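Side-chain contacts in cyclin homolog (Herpesvirus saimiri, PDB 2F2C), which probably acts as a viral D-type cyclin that modulates the host cell cycle and may promote T-cell transformation and proliferation during latent infection: residues L29-L34 against L192-L197; K107-K112 against A149-D154; I54-M59 against S71-S76. All coordinates share one frame; numbering follows the deposited sequence.

Contact 1 of 3, residues L29-L34 against L192-L197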
ATOM      1  N   LEU A  29      -4.657   4.700  14.897  1.00 73.42           N
ATOM      2  CA  LEU A  29      -4.649   6.137  14.625  1.00 73.91           C
ATOM      3  C   LEU A  29      -5.373   6.457  13.330  1.00 74.52           C
ATOM      4  O   LEU A  29      -6.263   7.297  13.318  1.00 74.31           O
ATOM      5  CB  LEU A  29      -3.217   6.658  14.556  1.00 74.08           C
ATOM      6  CG  LEU A  29      -2.842   7.770  15.537  1.00 73.60           C
ATOM      7  CD1 LEU A  29      -1.327   7.914  15.643  1.00 71.33           C
ATOM      8  CD2 LEU A  29      -3.517   9.099  15.162  1.00 74.53           C
ATOM      9  N   ARG A  30      -5.009   5.761  12.251  1.00 75.66           N
ATOM     10  CA  ARG A  30      -5.624   5.969  10.932  1.00 76.41           C
ATOM     11  C   ARG A  30      -7.089   5.514  10.923  1.00 77.93           C
ATOM     12  O   ARG A  30      -7.915   6.014  10.143  1.00 77.95           O
ATOM     13  CB  ARG A  30      -4.814   5.309   9.812  1.00 76.12           C
ATOM     14  CG  ARG A  30      -3.343   5.800   9.693  1.00 75.77           C
ATOM     15  CD  ARG A  30      -2.576   5.281   8.472  1.00 74.92           C
ATOM     16  NE  ARG A  30      -3.019   3.937   8.128  1.00 75.84           N
ATOM     17  CZ  ARG A  30      -2.415   2.817   8.478  1.00 74.60           C
ATOM     18  NH1 ARG A  30      -1.288   2.841   9.159  1.00 75.84           N
ATOM     19  NH2 ARG A  30      -2.939   1.663   8.128  1.00 73.90           N
ATOM     20  N   GLU A  31      -7.421   4.587  11.813  1.00 79.49           N
ATOM     21  CA  GLU A  31      -8.823   4.290  12.087  1.00 81.83           C
ATOM     22  C   GLU A  31      -9.574   5.593  12.470  1.00 82.12           C
ATOM     23  O   GLU A  31     -10.653   5.847  11.937  1.00 82.65           O
ATOM     24  CB  GLU A  31      -8.916   3.227  13.180  1.00 81.34           C
ATOM     25  CG  GLU A  31     -10.294   2.663  13.471  1.00 84.38           C
ATOM     26  CD  GLU A  31     -10.252   1.583  14.560  1.00 85.25           C
ATOM     27  OE1 GLU A  31     -11.173   0.731  14.646  1.00 88.65           O
ATOM     28  OE2 GLU A  31      -9.274   1.570  15.342  1.00 90.46           O
ATOM     29  N   LEU A  32      -8.996   6.444  13.332  1.00 82.51           N
ATOM     30  CA  LEU A  32      -9.694   7.671  13.762  1.00 83.02           C
ATOM     31  C   LEU A  32      -9.927   8.675  12.630  1.00 83.74           C
ATOM     32  O   LEU A  32     -10.412   9.780  12.873  1.00 83.76           O
ATOM     33  CB  LEU A  32      -8.980   8.380  14.933  1.00 82.76           C
ATOM     34  CG  LEU A  32      -8.560   7.643  16.212  1.00 81.88           C
ATOM     35  CD1 LEU A  32      -7.867   8.602  17.161  1.00 80.24           C
ATOM     36  CD2 LEU A  32      -9.718   6.953  16.902  1.00 81.20           C
ATOM     37  N   LEU A  33      -9.578   8.303  11.405  1.00 84.67           N
ATOM     38  CA  LEU A  33      -9.767   9.196  10.264  1.00 85.82           C
ATOM     39  C   LEU A  33     -11.165   9.077   9.657  1.00 86.41           C
ATOM     40  O   LEU A  33     -11.874  10.069   9.590  1.00 87.14           O
ATOM     41  CB  LEU A  33      -8.693   8.994   9.181  1.00 85.90           C
ATOM     42  CG  LEU A  33      -7.241   9.440   9.404  1.00 85.99           C
ATOM     43  CD1 LEU A  33      -6.338   8.741   8.381  1.00 86.11           C
ATOM     44  CD2 LEU A  33      -7.067  10.956   9.325  1.00 85.25           C
ATOM     45  N   LEU A  34     -11.572   7.887   9.228  1.00 87.07           N
ATOM     46  CA  LEU A  34     -12.872   7.735   8.558  1.00 88.26           C
ATOM     47  C   LEU A  34     -14.085   8.201   9.425  1.00 89.25           C
ATOM     48  O   LEU A  34     -13.921   8.472  10.627  1.00 89.38           O
ATOM     49  CB  LEU A  34     -13.030   6.339   7.910  1.00 87.98           C
ATOM     50  CG  LEU A  34     -13.093   4.944   8.557  1.00 87.71           C
ATOM     51  CD1 LEU A  34     -12.357   3.952   7.670  1.00 84.57           C
ATOM     52  CD2 LEU A  34     -12.560   4.852   9.980  1.00 87.74           C
ATOM     53  N   LEU A 192     -21.220  -0.085  11.616  1.00 80.77           N
ATOM     54  CA  LEU A 192     -20.985   1.013  12.534  1.00 80.32           C
ATOM     55  C   LEU A 192     -19.825   0.760  13.507  1.00 79.75           C
ATOM     56  O   LEU A 192     -19.335   1.693  14.133  1.00 80.42           O
ATOM     57  CB  LEU A 192     -22.276   1.341  13.311  1.00 80.66           C
ATOM     58  CG  LEU A 192     -23.678   1.362  12.650  1.00 81.21           C
ATOM     59  CD1 LEU A 192     -24.732   2.034  13.565  1.00 80.99           C
ATOM     60  CD2 LEU A 192     -23.699   2.033  11.271  1.00 81.92           C
ATOM     61  N   LEU A 193     -19.385  -0.482  13.642  1.00 78.76           N
ATOM     62  CA  LEU A 193     -18.319  -0.799  14.594  1.00 78.05           C
ATOM     63  C   LEU A 193     -16.947  -0.436  14.043  1.00 77.69           C
ATOM     64  O   LEU A 193     -16.744  -0.371  12.832  1.00 77.93           O
ATOM     65  CB  LEU A 193     -18.358  -2.267  15.007  1.00 77.98           C
ATOM     66  CG  LEU A 193     -19.755  -2.791  15.360  1.00 79.24           C
ATOM     67  CD1 LEU A 193     -19.839  -4.293  15.137  1.00 80.25           C
ATOM     68  CD2 LEU A 193     -20.204  -2.399  16.775  1.00 79.58           C
ATOM     69  N   SER A 194     -16.000  -0.176  14.933  1.00 77.02           N
ATOM     70  CA  SER A 194     -14.688   0.240  14.493  1.00 76.19           C
ATOM     71  C   SER A 194     -13.942  -0.997  14.000  1.00 75.31           C
ATOM     72  O   SER A 194     -14.089  -2.090  14.567  1.00 75.32           O
ATOM     73  CB  SER A 194     -13.942   0.986  15.607  1.00 76.37           C
ATOM     74  OG  SER A 194     -13.008   0.155  16.273  1.00 77.29           O
ATOM     75  N   PRO A 195     -13.195  -0.841  12.912  1.00 74.42           N
ATOM     76  CA  PRO A 195     -12.558  -1.985  12.265  1.00 73.85           C
ATOM     77  C   PRO A 195     -11.822  -2.880  13.257  1.00 73.36           C
ATOM     78  O   PRO A 195     -11.924  -4.103  13.172  1.00 73.57           O
ATOM     79  CB  PRO A 195     -11.598  -1.355  11.260  1.00 73.51           C
ATOM     80  CG  PRO A 195     -11.939   0.088  11.205  1.00 73.83           C
ATOM     81  CD  PRO A 195     -12.971   0.422  12.192  1.00 74.04           C
ATOM     82  N   GLY A 196     -11.110  -2.281  14.202  1.00 72.79           N
ATOM     83  CA  GLY A 196     -10.349  -3.056  15.172  1.00 72.01           C
ATOM     84  C   GLY A 196     -11.261  -3.928  16.006  1.00 71.90           C
ATOM     85  O   GLY A 196     -10.911  -5.054  16.323  1.00 72.03           O
ATOM     86  N   LEU A 197     -12.433  -3.414  16.370  1.00 71.54           N
ATOM     87  CA  LEU A 197     -13.390  -4.218  17.122  1.00 71.18           C
ATOM     88  C   LEU A 197     -13.966  -5.371  16.293  1.00 71.34           C
ATOM     89  O   LEU A 197     -13.949  -6.525  16.746  1.00 71.22           O
ATOM     90  CB  LEU A 197     -14.502  -3.356  17.722  1.00 70.99           C
ATOM     91  CG  LEU A 197     -14.126  -2.643  19.023  1.00 70.01           C
ATOM     92  CD1 LEU A 197     -15.233  -1.687  19.454  1.00 67.38           C
ATOM     93  CD2 LEU A 197     -13.766  -3.643  20.134  1.00 67.75           C
TER

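Contact 2 of 3, residues K107-K112 against A149-D154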
ATOM      1  N   LYS A 107      -9.061  -3.509  -7.951  1.00 67.05           N
ATOM      2  CA  LYS A 107      -7.973  -2.788  -8.556  1.00 67.62           C
ATOM      3  C   LYS A 107      -6.940  -2.337  -7.537  1.00 68.25           C
ATOM      4  O   LYS A 107      -5.791  -2.095  -7.895  1.00 68.88           O
ATOM      5  CB  LYS A 107      -8.492  -1.588  -9.343  1.00 67.55           C
ATOM      6  CG  LYS A 107      -8.897  -1.910 -10.770  1.00 67.46           C
ATOM      7  CD  LYS A 107      -9.181  -0.627 -11.529  1.00 67.30           C
ATOM      8  CE  LYS A 107      -9.844  -0.885 -12.852  1.00 66.36           C
ATOM      9  NZ  LYS A 107     -10.145   0.411 -13.491  1.00 66.74           N
ATOM     10  N   ILE A 108      -7.322  -2.222  -6.271  1.00 68.98           N
ATOM     11  CA  ILE A 108      -6.365  -1.711  -5.264  1.00 69.37           C
ATOM     12  C   ILE A 108      -5.779  -2.812  -4.377  1.00 69.63           C
ATOM     13  O   ILE A 108      -4.585  -2.780  -4.101  1.00 69.56           O
ATOM     14  CB  ILE A 108      -6.991  -0.585  -4.379  1.00 69.43           C
ATOM     15  CG1 ILE A 108      -7.379   0.611  -5.239  1.00 69.22           C
ATOM     16  CG2 ILE A 108      -6.030  -0.166  -3.256  1.00 67.55           C
ATOM     17  CD1 ILE A 108      -8.287   1.587  -4.525  1.00 70.00           C
ATOM     18  N   ARG A 109      -6.606  -3.765  -3.930  1.00 69.20           N
ATOM     19  CA  ARG A 109      -6.152  -4.733  -2.939  1.00 69.60           C
ATOM     20  C   ARG A 109      -5.880  -6.141  -3.469  1.00 70.30           C
ATOM     21  O   ARG A 109      -5.784  -7.087  -2.689  1.00 70.67           O
ATOM     22  CB  ARG A 109      -7.141  -4.804  -1.772  1.00 69.50           C
ATOM     23  CG  ARG A 109      -7.075  -3.627  -0.776  1.00 69.82           C
ATOM     24  CD  ARG A 109      -5.841  -3.608   0.142  1.00 67.07           C
ATOM     25  NE  ARG A 109      -5.969  -2.542   1.131  1.00 67.68           N
ATOM     26  CZ  ARG A 109      -6.001  -2.723   2.454  1.00 67.52           C
ATOM     27  NH1 ARG A 109      -5.898  -3.929   2.968  1.00 67.69           N
ATOM     28  NH2 ARG A 109      -6.131  -1.693   3.275  1.00 67.55           N
ATOM     29  N   THR A 110      -5.742  -6.287  -4.783  1.00 70.95           N
ATOM     30  CA  THR A 110      -5.571  -7.610  -5.386  1.00 71.74           C
ATOM     31  C   THR A 110      -4.715  -7.571  -6.664  1.00 72.03           C
ATOM     32  O   THR A 110      -4.614  -6.546  -7.342  1.00 72.05           O
ATOM     33  CB  THR A 110      -6.962  -8.279  -5.623  1.00 71.93           C
ATOM     34  OG1 THR A 110      -6.927  -9.662  -5.232  1.00 71.42           O
ATOM     35  CG2 THR A 110      -7.331  -8.309  -7.105  1.00 72.51           C
ATOM     36  N   VAL A 111      -4.091  -8.693  -6.983  1.00 72.42           N
ATOM     37  CA  VAL A 111      -3.011  -8.682  -7.963  1.00 73.20           C
ATOM     38  C   VAL A 111      -3.579  -8.778  -9.377  1.00 73.97           C
ATOM     39  O   VAL A 111      -3.040  -8.206 -10.314  1.00 74.37           O
ATOM     40  CB  VAL A 111      -1.938  -9.774  -7.651  1.00 72.63           C
ATOM     41  CG1 VAL A 111      -2.573 -11.140  -7.555  1.00 72.52           C
ATOM     42  CG2 VAL A 111      -0.862  -9.790  -8.686  1.00 73.07           C
ATOM     43  N   LYS A 112      -4.695  -9.475  -9.506  1.00 75.14           N
ATOM     44  CA  LYS A 112      -5.346  -9.672 -10.785  1.00 75.92           C
ATOM     45  C   LYS A 112      -6.758  -9.110 -10.635  1.00 76.25           C
ATOM     46  O   LYS A 112      -7.664  -9.802 -10.151  1.00 75.89           O
ATOM     47  CB  LYS A 112      -5.382 -11.165 -11.112  1.00 76.21           C
ATOM     48  CG  LYS A 112      -5.360 -11.517 -12.585  1.00 78.01           C
ATOM     49  CD  LYS A 112      -6.663 -11.117 -13.300  1.00 80.94           C
ATOM     50  CE  LYS A 112      -6.986 -12.075 -14.448  1.00 82.30           C
ATOM     51  NZ  LYS A 112      -5.817 -12.248 -15.402  1.00 82.84           N
ATOM     52  N   ALA A 149      -8.539   2.794   3.146  1.00 69.86           N
ATOM     53  CA  ALA A 149      -9.141   2.856   4.503  1.00 70.22           C
ATOM     54  C   ALA A 149      -8.618   1.756   5.422  1.00 70.32           C
ATOM     55  O   ALA A 149      -8.180   0.714   4.961  1.00 70.82           O
ATOM     56  CB  ALA A 149     -10.666   2.760   4.435  1.00 69.93           C
ATOM     57  N   VAL A 150      -8.671   1.963   6.728  1.00 70.62           N
ATOM     58  CA  VAL A 150      -8.357   0.854   7.613  1.00 71.09           C
ATOM     59  C   VAL A 150      -9.482  -0.207   7.522  1.00 71.50           C
ATOM     60  O   VAL A 150     -10.648   0.103   7.747  1.00 71.55           O
ATOM     61  CB  VAL A 150      -8.145   1.303   9.059  1.00 70.75           C
ATOM     62  CG1 VAL A 150      -8.082   0.089   9.968  1.00 71.25           C
ATOM     63  CG2 VAL A 150      -6.874   2.090   9.180  1.00 69.82           C
ATOM     64  N   LEU A 151      -9.119  -1.438   7.169  1.00 71.68           N
ATOM     65  CA  LEU A 151     -10.088  -2.522   7.021  1.00 72.07           C
ATOM     66  C   LEU A 151     -10.045  -3.422   8.227  1.00 72.38           C
ATOM     67  O   LEU A 151      -8.953  -3.750   8.708  1.00 72.59           O
ATOM     68  CB  LEU A 151      -9.743  -3.378   5.809  1.00 71.90           C
ATOM     69  CG  LEU A 151      -9.639  -2.613   4.515  1.00 71.90           C
ATOM     70  CD1 LEU A 151      -9.324  -3.574   3.383  1.00 70.72           C
ATOM     71  CD2 LEU A 151     -10.968  -1.925   4.307  1.00 72.16           C
ATOM     72  N   ALA A 152     -11.212  -3.868   8.683  1.00 72.25           N
ATOM     73  CA  ALA A 152     -11.274  -4.782   9.818  1.00 72.72           C
ATOM     74  C   ALA A 152     -10.148  -5.781   9.629  1.00 73.02           C
ATOM     75  O   ALA A 152      -9.471  -6.203  10.560  1.00 73.81           O
ATOM     76  CB  ALA A 152     -12.605  -5.494   9.858  1.00 71.94           C
ATOM     77  N   THR A 153      -9.905  -6.101   8.381  1.00 72.96           N
ATOM     78  CA  THR A 153      -9.103  -7.226   8.071  1.00 72.87           C
ATOM     79  C   THR A 153      -7.604  -6.954   8.209  1.00 73.05           C
ATOM     80  O   THR A 153      -6.817  -7.891   8.306  1.00 73.34           O
ATOM     81  CB  THR A 153      -9.543  -7.737   6.702  1.00 72.42           C
ATOM     82  OG1 THR A 153      -9.443  -9.153   6.709  1.00 74.13           O
ATOM     83  CG2 THR A 153      -8.641  -7.292   5.624  1.00 71.28           C
ATOM     84  N   ASP A 154      -7.222  -5.674   8.261  1.00 73.08           N
ATOM     85  CA  ASP A 154      -5.821  -5.280   8.407  1.00 73.02           C
ATOM     86  C   ASP A 154      -5.326  -5.531   9.833  1.00 73.00           C
ATOM     87  O   ASP A 154      -4.109  -5.557  10.081  1.00 73.60           O
ATOM     88  CB  ASP A 154      -5.612  -3.787   8.125  1.00 73.39           C
ATOM     89  CG  ASP A 154      -5.972  -3.360   6.695  1.00 75.04           C
ATOM     90  OD1 ASP A 154      -5.453  -3.942   5.701  1.00 73.62           O
ATOM     91  OD2 ASP A 154      -6.731  -2.369   6.491  1.00 77.23           O
TER

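Contact 3 of 3, residues I54-M59 against S71-S76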
ATOM      1  N   ILE A  54     -28.710  -7.517   0.560  1.00 66.88           N
ATOM      2  CA  ILE A  54     -28.731  -8.279  -0.689  1.00 66.30           C
ATOM      3  C   ILE A  54     -27.489  -7.943  -1.563  1.00 66.71           C
ATOM      4  O   ILE A  54     -26.771  -8.838  -2.018  1.00 66.56           O
ATOM      5  CB  ILE A  54     -30.080  -8.049  -1.426  1.00 65.79           C
ATOM      6  CG1 ILE A  54     -31.235  -8.698  -0.630  1.00 65.90           C
ATOM      7  CG2 ILE A  54     -30.047  -8.642  -2.810  1.00 65.24           C
ATOM      8  CD1 ILE A  54     -32.610  -8.047  -0.791  1.00 62.80           C
ATOM      9  N   LEU A  55     -27.214  -6.652  -1.743  1.00 66.73           N
ATOM     10  CA  LEU A  55     -26.158  -6.206  -2.626  1.00 66.86           C
ATOM     11  C   LEU A  55     -24.791  -6.618  -2.121  1.00 67.39           C
ATOM     12  O   LEU A  55     -23.915  -6.992  -2.904  1.00 67.77           O
ATOM     13  CB  LEU A  55     -26.215  -4.701  -2.771  1.00 66.64           C
ATOM     14  CG  LEU A  55     -25.023  -4.053  -3.450  1.00 66.77           C
ATOM     15  CD1 LEU A  55     -25.055  -4.318  -4.944  1.00 66.11           C
ATOM     16  CD2 LEU A  55     -25.041  -2.553  -3.137  1.00 67.76           C
ATOM     17  N   LEU A  56     -24.602  -6.549  -0.809  1.00 67.69           N
ATOM     18  CA  LEU A  56     -23.343  -6.969  -0.222  1.00 67.58           C
ATOM     19  C   LEU A  56     -23.196  -8.487  -0.257  1.00 67.90           C
ATOM     20  O   LEU A  56     -22.072  -8.988  -0.311  1.00 68.52           O
ATOM     21  CB  LEU A  56     -23.191  -6.430   1.197  1.00 67.25           C
ATOM     22  CG  LEU A  56     -22.970  -4.921   1.342  1.00 67.12           C
ATOM     23  CD1 LEU A  56     -22.674  -4.603   2.803  1.00 64.92           C
ATOM     24  CD2 LEU A  56     -21.819  -4.423   0.446  1.00 67.08           C
ATOM     25  N   THR A  57     -24.324  -9.207  -0.239  1.00 67.94           N
ATOM     26  CA  THR A  57     -24.342 -10.662  -0.418  1.00 67.56           C
ATOM     27  C   THR A  57     -23.870 -11.018  -1.820  1.00 67.58           C
ATOM     28  O   THR A  57     -23.095 -11.940  -2.003  1.00 67.97           O
ATOM     29  CB  THR A  57     -25.739 -11.223  -0.148  1.00 67.42           C
ATOM     30  OG1 THR A  57     -25.995 -11.180   1.258  1.00 68.07           O
ATOM     31  CG2 THR A  57     -25.798 -12.694  -0.443  1.00 66.89           C
ATOM     32  N   TRP A  58     -24.314 -10.269  -2.808  1.00 67.67           N
ATOM     33  CA  TRP A  58     -23.841 -10.483  -4.153  1.00 68.02           C
ATOM     34  C   TRP A  58     -22.367 -10.070  -4.278  1.00 68.40           C
ATOM     35  O   TRP A  58     -21.541 -10.850  -4.756  1.00 68.92           O
ATOM     36  CB  TRP A  58     -24.726  -9.719  -5.121  1.00 68.34           C
ATOM     37  CG  TRP A  58     -24.333  -9.807  -6.553  1.00 68.66           C
ATOM     38  CD1 TRP A  58     -24.455 -10.889  -7.382  1.00 69.29           C
ATOM     39  CD2 TRP A  58     -23.797  -8.755  -7.349  1.00 68.11           C
ATOM     40  NE1 TRP A  58     -24.014 -10.575  -8.645  1.00 68.87           N
ATOM     41  CE2 TRP A  58     -23.601  -9.269  -8.652  1.00 69.11           C
ATOM     42  CE3 TRP A  58     -23.461  -7.423  -7.098  1.00 68.14           C
ATOM     43  CZ2 TRP A  58     -23.079  -8.497  -9.690  1.00 70.11           C
ATOM     44  CZ3 TRP A  58     -22.932  -6.657  -8.123  1.00 68.84           C
ATOM     45  CH2 TRP A  58     -22.748  -7.193  -9.405  1.00 69.59           C
ATOM     46  N   MET A  59     -22.025  -8.859  -3.842  1.00 68.46           N
ATOM     47  CA  MET A  59     -20.637  -8.384  -3.903  1.00 68.57           C
ATOM     48  C   MET A  59     -19.670  -9.404  -3.249  1.00 68.14           C
ATOM     49  O   MET A  59     -18.590  -9.717  -3.787  1.00 66.85           O
ATOM     50  CB  MET A  59     -20.532  -7.014  -3.236  1.00 68.33           C
ATOM     51  CG  MET A  59     -21.321  -5.890  -3.934  1.00 68.55           C
ATOM     52  SD  MET A  59     -21.254  -4.293  -3.025  1.00 70.42           S
ATOM     53  CE  MET A  59     -19.472  -4.017  -2.861  1.00 67.45           C
ATOM     54  N   SER A  71      -8.886  -9.038   1.277  1.00 69.37           N
ATOM     55  CA  SER A  71      -9.123  -7.670   1.681  1.00 69.67           C
ATOM     56  C   SER A  71      -9.900  -6.798   0.657  1.00 69.89           C
ATOM     57  O   SER A  71     -10.312  -5.666   0.968  1.00 70.14           O
ATOM     58  CB  SER A  71      -7.822  -7.033   2.135  1.00 68.73           C
ATOM     59  OG  SER A  71      -7.454  -6.164   1.135  1.00 70.48           O
ATOM     60  N   VAL A  72     -10.142  -7.333  -0.535  1.00 69.87           N
ATOM     61  CA  VAL A  72     -10.986  -6.656  -1.532  1.00 69.66           C
ATOM     62  C   VAL A  72     -12.413  -6.359  -1.049  1.00 69.97           C
ATOM     63  O   VAL A  72     -12.963  -5.267  -1.273  1.00 70.23           O
ATOM     64  CB  VAL A  72     -11.091  -7.494  -2.805  1.00 69.50           C
ATOM     65  CG1 VAL A  72     -11.965  -6.782  -3.841  1.00 68.37           C
ATOM     66  CG2 VAL A  72      -9.697  -7.776  -3.350  1.00 69.23           C
ATOM     67  N   PHE A  73     -13.029  -7.336  -0.400  1.00 69.81           N
ATOM     68  CA  PHE A  73     -14.413  -7.163  -0.024  1.00 70.01           C
ATOM     69  C   PHE A  73     -14.605  -6.089   1.052  1.00 70.46           C
ATOM     70  O   PHE A  73     -15.416  -5.184   0.852  1.00 71.07           O
ATOM     71  CB  PHE A  73     -15.091  -8.485   0.351  1.00 69.84           C
ATOM     72  CG  PHE A  73     -16.528  -8.330   0.711  1.00 70.08           C
ATOM     73  CD1 PHE A  73     -17.445  -7.867  -0.225  1.00 70.17           C
ATOM     74  CD2 PHE A  73     -16.967  -8.616   1.994  1.00 70.12           C
ATOM     75  CE1 PHE A  73     -18.785  -7.721   0.105  1.00 70.29           C
ATOM     76  CE2 PHE A  73     -18.304  -8.475   2.324  1.00 69.19           C
ATOM     77  CZ  PHE A  73     -19.210  -8.023   1.386  1.00 69.58           C
ATOM     78  N   PRO A  74     -13.906  -6.173   2.184  1.00 70.54           N
ATOM     79  CA  PRO A  74     -14.012  -5.121   3.176  1.00 70.47           C
ATOM     80  C   PRO A  74     -13.855  -3.730   2.553  1.00 70.68           C
ATOM     81  O   PRO A  74     -14.674  -2.830   2.833  1.00 70.45           O
ATOM     82  CB  PRO A  74     -12.870  -5.447   4.134  1.00 70.16           C
ATOM     83  CG  PRO A  74     -12.850  -6.902   4.124  1.00 70.61           C
ATOM     84  CD  PRO A  74     -13.019  -7.259   2.656  1.00 70.70           C
ATOM     85  N   LEU A  75     -12.851  -3.571   1.688  1.00 70.55           N
ATOM     86  CA  LEU A  75     -12.551  -2.260   1.114  1.00 70.44           C
ATOM     87  C   LEU A  75     -13.663  -1.828   0.193  1.00 70.54           C
ATOM     88  O   LEU A  75     -14.090  -0.676   0.220  1.00 71.10           O
ATOM     89  CB  LEU A  75     -11.218  -2.281   0.383  1.00 70.23           C
ATOM     90  CG  LEU A  75     -10.447  -1.012   0.028  1.00 70.16           C
ATOM     91  CD1 LEU A  75     -10.762  -0.607  -1.368  1.00 70.80           C
ATOM     92  CD2 LEU A  75     -10.706   0.136   0.985  1.00 71.09           C
ATOM     93  N   SER A  76     -14.160  -2.768  -0.595  1.00 70.36           N
ATOM     94  CA  SER A  76     -15.248  -2.475  -1.506  1.00 70.30           C
ATOM     95  C   SER A  76     -16.542  -2.108  -0.757  1.00 69.68           C
ATOM     96  O   SER A  76     -17.377  -1.401  -1.305  1.00 69.82           O
ATOM     97  CB  SER A  76     -15.481  -3.670  -2.424  1.00 70.40           C
ATOM     98  OG  SER A  76     -16.374  -4.577  -1.780  1.00 73.52           O
TER

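Contact 1 of 3, residues L29-L34 against L192-L197
The amino end of helix 195-208 receives a carboxylate here: Glu31, on the last turn of helix 21-31, reaches the turn where Ser194 holds the N-cap position. The contact turns on one oxygen. OE1 of Glu31 accepts from Gly196 N at 3.0 Å, and the N-H points almost straight at it, at 171°. The same OE1 accepts from the hydroxyl OG of Ser194 at 2.5 Å, a length not to be taken literally at this resolution. Both donors are well tilted out of the carboxylate plane and arrive from opposite faces, so the oxygen is held between a backbone amide and a hydroxyl.

The reach comes from the side-chain torsions: with CG anti to the backbone nitrogen (chi1 -172°) and the chain extended beyond it, the carboxylate is carried well clear of its own helix. Pro195 approaches Glu31 from the opposite direction and lines the path apolarly, its CD lying 3.7 Å from Glu31 CG. Having no amide hydrogen, Pro195 N gives OE1 nothing to accept, and the next amide along, that of Gly196, does the bonding. Glu31 also touches Phe155.

A helix start carries amides that have no carbonyl of an earlier turn to bind, and Glu31 supplies an acceptor for one of them. It thereby ties helix 21-31, in the N-terminal cyclin region, to the first turn of helix 195-208 in the C-terminal one. Its negative charge, at the positive end of the helix dipole, would probably stabilise this helix start and be stabilised in turn.

Contact 2 of 3, residues K107-K112 against A149-D154
A bend at chi2 (-72°) in Arg109, beyond a CG set anti to the carbonyl carbon, steers its guanidinium off the end of helix 94-109 toward the 149-154 loop. Asp154 has its CG likewise anti to its carbonyl carbon, which brings its carboxylate to meet the guanidinium edge. The result is a salt bridge. Arg109 NH1 donates to Asp154 OD1 at 2.8 Å, near the guanidinium plane and on the syn lone pair of the oxygen. Arg109 NH2 adds a weak bond to Asp154 OD2 at 3.3 Å and a second weak one to OD1. The planes are 33° apart and the NH2 bonds are longer and weak, so the pair is neither flat nor evenly shared, and NH1 to OD1 is its shortest link.

Leu151 meets the guanidinium differently. Its CD1 sits over one face, offset toward the rim, and comes within 3.5 Å of Arg109 NH1. Leu151 also helps place the acid, since its backbone N donates to Asp154 OD2 at 2.7 Å. That bond arrives on the anti side of the oxygen, 29° out of plane. The carboxylate is thus held by Arg109 and by its own loop, which should limit its rotation.

All four touching residues are buried, so mutual neutralisation of the charges probably matters. Arg109 has a second acidic partner in Glu148, bridged through NH2, and it also packs on an apolar side chain of the neighbouring protein chain. The arrangement ties the end of helix 94-109 to the connection between helices 129-142 and 156-162, in the linker between the two helical repeats of the tandem cyclin fold.

Contact 3 of 3, residues I54-M59 against S71-S76
Apolar contacts centre on the Phe73 ring, which is inserted against the helix bearing Leu56 and Met59. Met59 CB lies at the ring's edge, close to its plane, 3.8 Å from Phe73 CE1. More loosely, Leu56 CB approaches Phe73 CZ at 4.3 Å. With CG of Phe73 anti to the backbone nitrogen (chi1 -179°), the ring extends away from its own helix toward helix 49-65, where its CE1-CZ end meets Leu56 and Met59.

Contacts between apolar groups and oxygens follow. The backbone oxygen of Leu56 is met by the same end of the ring, at 3.5 Å from Phe73 CZ. Met59, bent at its last torsion, swings its terminal methyl CE to within 3.3 Å of Ser76 OG, a van der Waals approach.

These pairs join two successive helices, 49-65 and 72-83, in the all-helical N-terminal cyclin box. Their short segments run roughly antiparallel, at 149° between directions and with axes 11.0 Å apart, a spacing bridged by the Phe73 ring and the Met59 chain. Met59 also reaches Val102 of helix 94-109, and Leu56 packs on Val77 and Leu80 farther along helix 72-83. The ring of Phe73 has an edge-to-face partner in His60, the residue after Met59.

Hydrogen bonding bears on the contact from within one helix. Ser76 OG donates to Phe73 O at 2.9 Å, one turn back and slightly tilted from the carbonyl plane, which gives the buried hydroxyl a partner in its own helix.

Overall arrangement
The polarity of the three contacts does not simply track depth. Contact 3, deeply placed, is mainly apolar, without a hydrogen bond between its segments, and joins successive helices. Contact 2 is equally buried yet relies on paired charges, and contact 1, partly buried, uses a single carboxylate against a helix start. Contacts 1 and 2 each join the N-terminal and C-terminal cyclin regions, whereas contact 3 stays within the first. Contact 2 lies between the others: Pro195 of contact 1 packs on Val150 and Ala152, while Arg109 probably makes a weak hydrogen bond to Ser71 and Leu151 packs on Leu75. Contacts 1 and 3 do not touch, their nearest atoms being about 8 Å apart.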